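Local coordinates for protein putative solute-binding component of ABC transporter (Clostridium phytofermentans, PDB 4YS6) that binds beta-D-glucopyranose and probably serves as the sugar-capturing component of an ABC transporter, at residues A[141-144]-A[145-149]; A[176-179]-A[180-184]; A[203-207]-A[208-212]. All coordinates share one frame; numbering follows the deposited sequence. Where two conformers were deposited one is given.

Contact 1. Residues A[141-144]-A[145-149]; sequences NYMV and GTKQG
Met143, here selenomethionine, overlaps Lys147 one turn further along the same helix: the two chains run side by side in the same direction, with CG of Met143 3.9 Å from CE of Lys147 and SE of Met143 4.1 Å from that same CE. Lys147 starts this course with CG anti to its own carbonyl carbon (chi1 -72°), which brings its CG within 3.3 Å of Met143 O. Its aliphatic part thus lies over the carbonyl to which its own backbone N is bonded, at 2.8 Å between Lys147 N and Met143 O. Three further i to i+4 bonds, ending on Asn141 O, Tyr142 O and Val144 O, identify the stretch as a regular alpha-helix. Gln148 and Val144 make a second aligned pair. Gln148 CG rests 3.4 Å from Val144 O, and the amide beyond passes alongside the valine, with Gln148 NE2 3.9 Å from Val144 CG1. That nitrogen is bonded elsewhere, to Gly270 O and Ser245 O, which fixes how the amide is turned. Tyr142 meets Thr146 obliquely, its CE2 3.5 Å from Thr146 OG1, but Thr146 was modelled in two conformers, so this approach is doubtful. Tyr142 OH hydrogen-bonds Asp188 OD2, tying helix 141-155 to helix 177-195. On another side of the helix Asn141 and Val144 pack on Phe182 of helix 177-195, while Met143 and Val144 both rest on Pro336, so this first part of helix 141-155 packs against both that helix and strand 331-339.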
loop_
_atom_site.group_PDB
_atom_site.type_symbol
_atom_site.label_atom_id
_atom_site.label_comp_id
_atom_site.label_asym_id
_atom_site.label_seq_id
_atom_site.Cartn_x
_atom_site.Cartn_y
_atom_site.Cartn_z
ATOM N N ASN A 141 -3.954 -7.575 2.263
ATOM C CA ASN A 141 -3.165 -6.599 2.989
ATOM C C ASN A 141 -2.708 -7.090 4.367
ATOM O O ASN A 141 -1.589 -6.793 4.783
ATOM C CB ASN A 141 -3.958 -5.313 3.125
ATOM C CG ASN A 141 -4.335 -4.750 1.785
ATOM O OD1 ASN A 141 -3.460 -4.435 0.993
ATOM N ND2 ASN A 141 -5.625 -4.714 1.487
ATOM N N TYR A 142 -3.533 -7.888 5.037
ATOM C CA TYR A 142 -3.111 -8.461 6.312
ATOM C C TYR A 142 -1.895 -9.367 6.088
ATOM O O TYR A 142 -0.932 -9.331 6.856
ATOM C CB TYR A 142 -4.260 -9.223 6.956
ATOM C CG TYR A 142 -3.894 -9.804 8.280
ATOM C CD1 TYR A 142 -3.949 -9.034 9.429
ATOM C CD2 TYR A 142 -3.477 -11.120 8.382
ATOM C CE1 TYR A 142 -3.602 -9.571 10.657
ATOM C CE2 TYR A 142 -3.136 -11.657 9.596
ATOM C CZ TYR A 142 -3.197 -10.880 10.721
ATOM O OH TYR A 142 -2.843 -11.451 11.918
HETATM N N MSE A 143 -1.912 -10.140 5.013
HETATM C CA MSE A 143 -0.807 -11.062 4.720
HETATM C C MSE A 143 0.472 -10.287 4.391
HETATM O O MSE A 143 1.589 -10.721 4.744
HETATM C CB MSE A 143 -1.175 -12.026 3.578
HETATM C CG MSE A 143 -0.047 -12.894 3.191
HETATM SE SE MSE A 143 -0.625 -14.023 1.670
HETATM C CE MSE A 143 -2.126 -14.924 2.550
ATOM N N VAL A 144 0.342 -9.133 3.730
ATOM C CA VAL A 144 1.495 -8.291 3.480
ATOM C C VAL A 144 2.164 -7.959 4.812
ATOM O O VAL A 144 3.372 -8.075 4.967
ATOM C CB VAL A 144 1.127 -6.964 2.751
ATOM C CG1 VAL A 144 2.302 -5.984 2.752
ATOM C CG2 VAL A 144 0.643 -7.217 1.322
ATOM N N GLY A 145 1.365 -7.501 5.770
ATOM C CA GLY A 145 1.877 -7.184 7.089
ATOM C C GLY A 145 2.506 -8.392 7.763
ATOM O O GLY A 145 3.579 -8.291 8.319
ATOM N N THR A 146 1.815 -9.533 7.728
ATOM C CA THR A 146 2.373 -10.763 8.278
ATOM C C THR A 146 3.763 -11.039 7.708
ATOM O O THR A 146 4.713 -11.352 8.446
ATOM C CB THR A 146 1.473 -11.983 7.987
ATOM O OG1 THR A 146 0.140 -11.741 8.455
ATOM C CG2 THR A 146 2.013 -13.216 8.668
ATOM N N LYS A 147 3.892 -10.928 6.390
ATOM C CA LYS A 147 5.164 -11.259 5.737
ATOM C C LYS A 147 6.269 -10.342 6.233
ATOM O O LYS A 147 7.412 -10.779 6.445
ATOM C CB LYS A 147 5.053 -11.170 4.217
ATOM C CG LYS A 147 4.238 -12.300 3.602
ATOM C CD LYS A 147 4.263 -12.208 2.072
ATOM C CE LYS A 147 3.442 -13.269 1.397
ATOM N NZ LYS A 147 3.995 -14.610 1.661
ATOM N N GLN A 148 5.949 -9.067 6.411
ATOM C CA GLN A 148 6.958 -8.107 6.883
ATOM C C GLN A 148 7.368 -8.417 8.323
ATOM O O GLN A 148 8.564 -8.382 8.661
ATOM C CB GLN A 148 6.449 -6.669 6.797
ATOM C CG GLN A 148 6.170 -6.231 5.359
ATOM C CD GLN A 148 5.364 -4.956 5.272
ATOM O OE1 GLN A 148 4.583 -4.625 6.167
ATOM N NE2 GLN A 148 5.531 -4.246 4.179
ATOM N N GLY A 149 6.388 -8.737 9.158
ATOM C CA GLY A 149 6.660 -9.140 10.528
ATOM C C GLY A 149 7.459 -10.419 10.630
ATOM O O GLY A 149 8.411 -10.500 11.417
#

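Contact 2. Residues A[176-179]-A[180-184]; sequences DNNA and RFFYG. With BGC (beta-D-glucopyranose), chain D.
Arg180 takes hold of Asn177 side-on, through two nitrogens that share one acceptor: Asn177 OD1 lies 2.8 Å from Arg180 NE and 2.7 Å from Arg180 NH2. The oxygen sits in the guanidinium plane, yet the amide and guanidinium planes are 43° apart, and only the NH2 bond follows a lone pair in the carbonyl plane. A bend at chi3 (-55°) turns the arginine back to this neighbour. Phe181 presents a ring edge to Asn177 O, 3.5 Å from its CD1, and its CE1 lies 3.6 Å from Asn177 ND2. Phe182 lays one ring face over Asn178 O, which stands toward the rim, while its backbone N bonds to that same oxygen at 2.9 Å. Glucose O2 approaches the ring edge, 3.5 Å from Phe182 CZ. Tyr183 continues the helix, its N bonded to Ala179 O. Asp176 caps the helix by accepting from Asn178 N through OD1, and its OD2 accepts from glucose O1, 2.6 Å away, and from Trp216 NE1. Asn178 ND2 gives a bond to O2 and a weak one to O1, besides one to Asp124 O. The first helix turn of a beta-alpha-beta unit, following strand 165-170 and contributing sugar-binding side chains, typifies the periplasmic binding protein fold.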
loop_
_atom_site.group_PDB
_atom_site.type_symbol
_atom_site.label_atom_id
_atom_site.label_comp_id
_atom_site.label_asym_id
_atom_site.label_seq_id
_atom_site.Cartn_x
_atom_site.Cartn_y
_atom_site.Cartn_z
ATOM N N ASP A 176 -5.909 5.883 5.258
ATOM C CA ASP A 176 -5.851 4.706 4.371
ATOM C C ASP A 176 -6.110 3.443 5.179
ATOM O O ASP A 176 -5.287 3.044 5.995
ATOM C CB ASP A 176 -4.482 4.650 3.708
ATOM C CG ASP A 176 -4.316 3.498 2.740
ATOM O OD1 ASP A 176 -5.218 2.653 2.626
ATOM O OD2 ASP A 176 -3.236 3.426 2.090
ATOM N N ASN A 177 -7.269 2.830 4.971
ATOM C CA ASN A 177 -7.628 1.635 5.731
ATOM C C ASN A 177 -6.577 0.542 5.562
ATOM O O ASN A 177 -6.358 -0.259 6.479
ATOM C CB ASN A 177 -9.015 1.128 5.315
ATOM C CG ASN A 177 -9.573 0.089 6.258
ATOM O OD1 ASN A 177 -9.778 0.340 7.456
ATOM N ND2 ASN A 177 -9.882 -1.085 5.715
ATOM N N ASN A 178 -5.902 0.502 4.420
ATOM C CA ASN A 178 -4.848 -0.489 4.257
ATOM C C ASN A 178 -3.736 -0.396 5.283
ATOM O O ASN A 178 -3.151 -1.420 5.656
ATOM C CB ASN A 178 -4.200 -0.409 2.894
ATOM C CG ASN A 178 -5.139 -0.788 1.768
ATOM O OD1 ASN A 178 -6.270 -1.230 1.975
ATOM N ND2 ASN A 178 -4.643 -0.660 0.566
ATOM N N ALA A 179 -3.430 0.814 5.733
ATOM C CA ALA A 179 -2.331 0.990 6.667
ATOM C C ALA A 179 -2.635 0.228 7.952
ATOM O O ALA A 179 -1.733 -0.339 8.559
ATOM C CB ALA A 179 -2.084 2.472 6.951
ATOM N N ARG A 180 -3.912 0.201 8.357
ATOM C CA ARG A 180 -4.341 -0.525 9.550
ATOM C C ARG A 180 -4.055 -2.005 9.420
ATOM O O ARG A 180 -3.635 -2.657 10.365
ATOM C CB ARG A 180 -5.844 -0.348 9.813
ATOM C CG ARG A 180 -6.279 1.051 10.150
ATOM C CD ARG A 180 -7.673 1.029 10.802
ATOM N NE ARG A 180 -8.696 0.342 9.999
ATOM C CZ ARG A 180 -9.342 -0.776 10.349
ATOM N NH1 ARG A 180 -9.091 -1.391 11.498
ATOM N NH2 ARG A 180 -10.262 -1.289 9.537
ATOM N N PHE A 181 -4.299 -2.520 8.233
ATOM C CA PHE A 181 -4.044 -3.922 7.950
ATOM C C PHE A 181 -2.561 -4.266 7.839
ATOM O O PHE A 181 -2.137 -5.330 8.324
ATOM C CB PHE A 181 -4.773 -4.325 6.671
ATOM C CG PHE A 181 -6.222 -4.600 6.906
ATOM C CD1 PHE A 181 -7.103 -3.571 7.177
ATOM C CD2 PHE A 181 -6.694 -5.906 6.898
ATOM C CE1 PHE A 181 -8.425 -3.833 7.434
ATOM C CE2 PHE A 181 -8.012 -6.178 7.136
ATOM C CZ PHE A 181 -8.883 -5.150 7.409
ATOM N N PHE A 182 -1.767 -3.412 7.199
ATOM C CA PHE A 182 -0.327 -3.684 7.129
ATOM C C PHE A 182 0.266 -3.671 8.555
ATOM O O PHE A 182 1.064 -4.524 8.929
ATOM C CB PHE A 182 0.407 -2.651 6.272
ATOM C CG PHE A 182 -0.090 -2.536 4.848
ATOM C CD1 PHE A 182 -0.470 -3.648 4.114
ATOM C CD2 PHE A 182 -0.158 -1.290 4.248
ATOM C CE1 PHE A 182 -0.911 -3.513 2.828
ATOM C CE2 PHE A 182 -0.606 -1.149 2.961
ATOM C CZ PHE A 182 -0.962 -2.266 2.240
ATOM N N TYR A 183 -0.134 -2.680 9.352
ATOM C CA TYR A 183 0.338 -2.547 10.736
ATOM C C TYR A 183 -0.149 -3.730 11.567
ATOM O O TYR A 183 0.629 -4.343 12.300
ATOM C CB TYR A 183 -0.146 -1.211 11.312
ATOM C CG TYR A 183 0.126 -0.992 12.783
ATOM C CD1 TYR A 183 1.297 -0.388 13.207
ATOM C CD2 TYR A 183 -0.797 -1.364 13.728
ATOM C CE1 TYR A 183 1.544 -0.193 14.555
ATOM C CE2 TYR A 183 -0.564 -1.177 15.063
ATOM C CZ TYR A 183 0.606 -0.583 15.472
ATOM O OH TYR A 183 0.822 -0.407 16.831
ATOM N N GLY A 184 -1.424 -4.074 11.430
ATOM C CA GLY A 184 -2.009 -5.132 12.218
ATOM C C GLY A 184 -1.360 -6.467 11.937
ATOM O O GLY A 184 -1.087 -7.238 12.865
HETATM C C2 BGC D . -1.177 0.612 -1.069
HETATM C C3 BGC D . 0.309 0.460 -1.082
HETATM C C4 BGC D . 1.008 1.727 -1.349
HETATM C C5 BGC D . 0.556 2.833 -0.445
HETATM C C6 BGC D . 1.090 4.197 -0.827
HETATM C C1 BGC D . -1.575 1.650 -0.000
HETATM O O1 BGC D . -2.848 1.850 0.049
HETATM O O2 BGC D . -1.792 -0.632 -0.762
HETATM O O3 BGC D . 0.618 -0.547 -2.118
HETATM O O4 BGC D . 2.435 1.602 -1.129
HETATM O O5 BGC D . -0.900 2.893 -0.514
HETATM O O6 BGC D . 0.960 4.448 -2.217
#

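Contact 3. Residues A[203-207]-A[208-212]; sequences SGSVA and FEKVA
Ala207 O is the acceptor that joins the loop 203-207 to the short helix 208-211. It receives Lys210 N at 2.9 Å, with the donor 53° above the carbonyl plane rather than on a lone pair, and Val211 N weakly at 3.2 Å. Val211 N also bonds to Phe208 O, so this one donor is divided between two carbonyls; Ala212 N makes a weak bond to the same Phe208 O. The Val211 backbone is also hydrogen-bonded to Thr171. Ala207 occupies the N-cap position, where its methyl can offer no acceptor to the first turn. Upstream lies an ST turn: Ser203 OG accepts from Ser205 N at 3.2 Å, with a nearly straight N-H...O angle of 165°, and also bonds to Glu168 OE1. Gly204, at the middle of that turn, has a positive phi of 77°, a value that favours glycine. Val206 O is met by the hydroxyl of Tyr183 from helix 177-195. Around these bonds the side chains pack modestly. Val211, with CG1 anti to its carbonyl carbon, places that methyl 3.2 Å from Ser205 O, a close methyl-to-carbonyl contact, and sets its CG2 3.4 Å from Ala207 O. Ser205 CB lies 3.9 Å from Lys210 CB, and the lysine runs on past the serine before bending at chi4. There its ammonium finds Glu209, but Lys210 NZ and Glu209 OE2 are 3.9 Å apart, a long salt bridge between neighbours in sequence on an exposed side of the helix.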
loop_
_atom_site.group_PDB
_atom_site.type_symbol
_atom_site.label_atom_id
_atom_site.label_comp_id
_atom_site.label_asym_id
_atom_site.label_seq_id
_atom_site.Cartn_x
_atom_site.Cartn_y
_atom_site.Cartn_z
ATOM N N SER A 203 12.474 5.108 20.524
ATOM C CA SER A 203 11.657 6.329 20.405
ATOM C C SER A 203 10.365 6.271 21.218
ATOM O O SER A 203 9.717 7.312 21.462
ATOM C CB SER A 203 11.303 6.591 18.946
ATOM O OG SER A 203 10.326 5.678 18.494
ATOM N N GLY A 204 9.967 5.064 21.608
ATOM C CA GLY A 204 8.706 4.847 22.307
ATOM C C GLY A 204 7.460 4.872 21.422
ATOM O O GLY A 204 6.347 4.689 21.912
ATOM N N SER A 205 7.628 5.094 20.122
ATOM C CA SER A 205 6.490 5.147 19.210
ATOM C C SER A 205 6.165 3.785 18.658
ATOM O O SER A 205 6.878 3.267 17.794
ATOM C CB SER A 205 6.773 6.121 18.075
ATOM O OG SER A 205 6.959 7.408 18.627
ATOM N N VAL A 206 5.089 3.209 19.171
ATOM C CA VAL A 206 4.652 1.876 18.770
ATOM C C VAL A 206 3.220 1.896 18.254
ATOM O O VAL A 206 2.898 1.222 17.266
ATOM C CB VAL A 206 4.749 0.905 19.926
ATOM C CG1 VAL A 206 4.239 -0.483 19.532
ATOM C CG2 VAL A 206 6.190 0.806 20.437
ATOM N N ALA A 207 2.364 2.647 18.934
ATOM C CA ALA A 207 0.958 2.762 18.557
ATOM C C ALA A 207 0.774 3.277 17.143
ATOM O O ALA A 207 1.558 4.090 16.660
ATOM C CB ALA A 207 0.234 3.665 19.525
ATOM N N PHE A 208 -0.280 2.795 16.478
ATOM C CA PHE A 208 -0.544 3.133 15.081
ATOM C C PHE A 208 -0.495 4.633 14.864
ATOM O O PHE A 208 0.152 5.100 13.918
ATOM C CB PHE A 208 -1.911 2.593 14.646
ATOM C CG PHE A 208 -2.279 2.923 13.223
ATOM C CD1 PHE A 208 -1.787 2.175 12.175
ATOM C CD2 PHE A 208 -3.115 3.993 12.934
ATOM C CE1 PHE A 208 -2.113 2.463 10.883
ATOM C CE2 PHE A 208 -3.456 4.288 11.618
ATOM C CZ PHE A 208 -2.947 3.532 10.594
ATOM N N GLU A 209 -1.167 5.371 15.743
ATOM C CA GLU A 209 -1.227 6.825 15.641
ATOM C C GLU A 209 0.141 7.477 15.649
ATOM O O GLU A 209 0.341 8.513 15.000
ATOM C CB GLU A 209 -2.058 7.407 16.793
ATOM C CG GLU A 209 -1.527 7.034 18.181
ATOM C CD GLU A 209 -2.354 7.606 19.320
ATOM O OE1 GLU A 209 -3.145 8.543 19.072
ATOM O OE2 GLU A 209 -2.204 7.115 20.464
ATOM N N LYS A 210 1.067 6.907 16.415
ATOM C CA LYS A 210 2.396 7.493 16.585
ATOM C C LYS A 210 3.356 7.141 15.432
ATOM O O LYS A 210 4.338 7.843 15.205
ATOM C CB LYS A 210 3.018 7.030 17.896
ATOM C CG LYS A 210 2.311 7.508 19.170
ATOM C CD LYS A 210 3.178 7.185 20.396
ATOM C CE LYS A 210 2.562 7.635 21.728
ATOM N NZ LYS A 210 1.327 6.879 22.101
ATOM N N VAL A 211 3.099 6.045 14.729
ATOM C CA VAL A 211 4.021 5.592 13.682
ATOM C C VAL A 211 3.511 5.809 12.262
ATOM O O VAL A 211 4.232 5.538 11.287
ATOM C CB VAL A 211 4.364 4.102 13.864
ATOM C CG1 VAL A 211 5.043 3.911 15.204
ATOM C CG2 VAL A 211 3.133 3.219 13.779
ATOM N N ALA A 212 2.277 6.297 12.145
ATOM C CA ALA A 212 1.667 6.569 10.854
ATOM C C ALA A 212 2.386 7.708 10.150
ATOM O O ALA A 212 2.852 8.632 10.785
ATOM C CB ALA A 212 0.198 6.919 11.022
#

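Contact 2 stands between the other two and carries three of the twelve pocket residues, Asp176, Asn178 and Phe182. On one flank it meets contact 1: Asn141 OD1 lies 3.3 Å from Phe182 CE1, and Val144 CG1 3.9 Å from Phe182 CD1, so residues 141-144 pack against a ring whose edge meets glucose O2. The Asn141 side chain is itself about 5 Å from the sugar. On another flank contact 3 is tied to helix 177-195 by the hydrogen bond between Tyr183 OH and Val206 O, at 2.7 Å, and by the edge-to-face rings of Tyr183 and Phe208. Contacts 1 and 3 do not touch, their nearest atoms being about 11 Å apart, and the Phe208 side chain stays about 11 Å from the glucose.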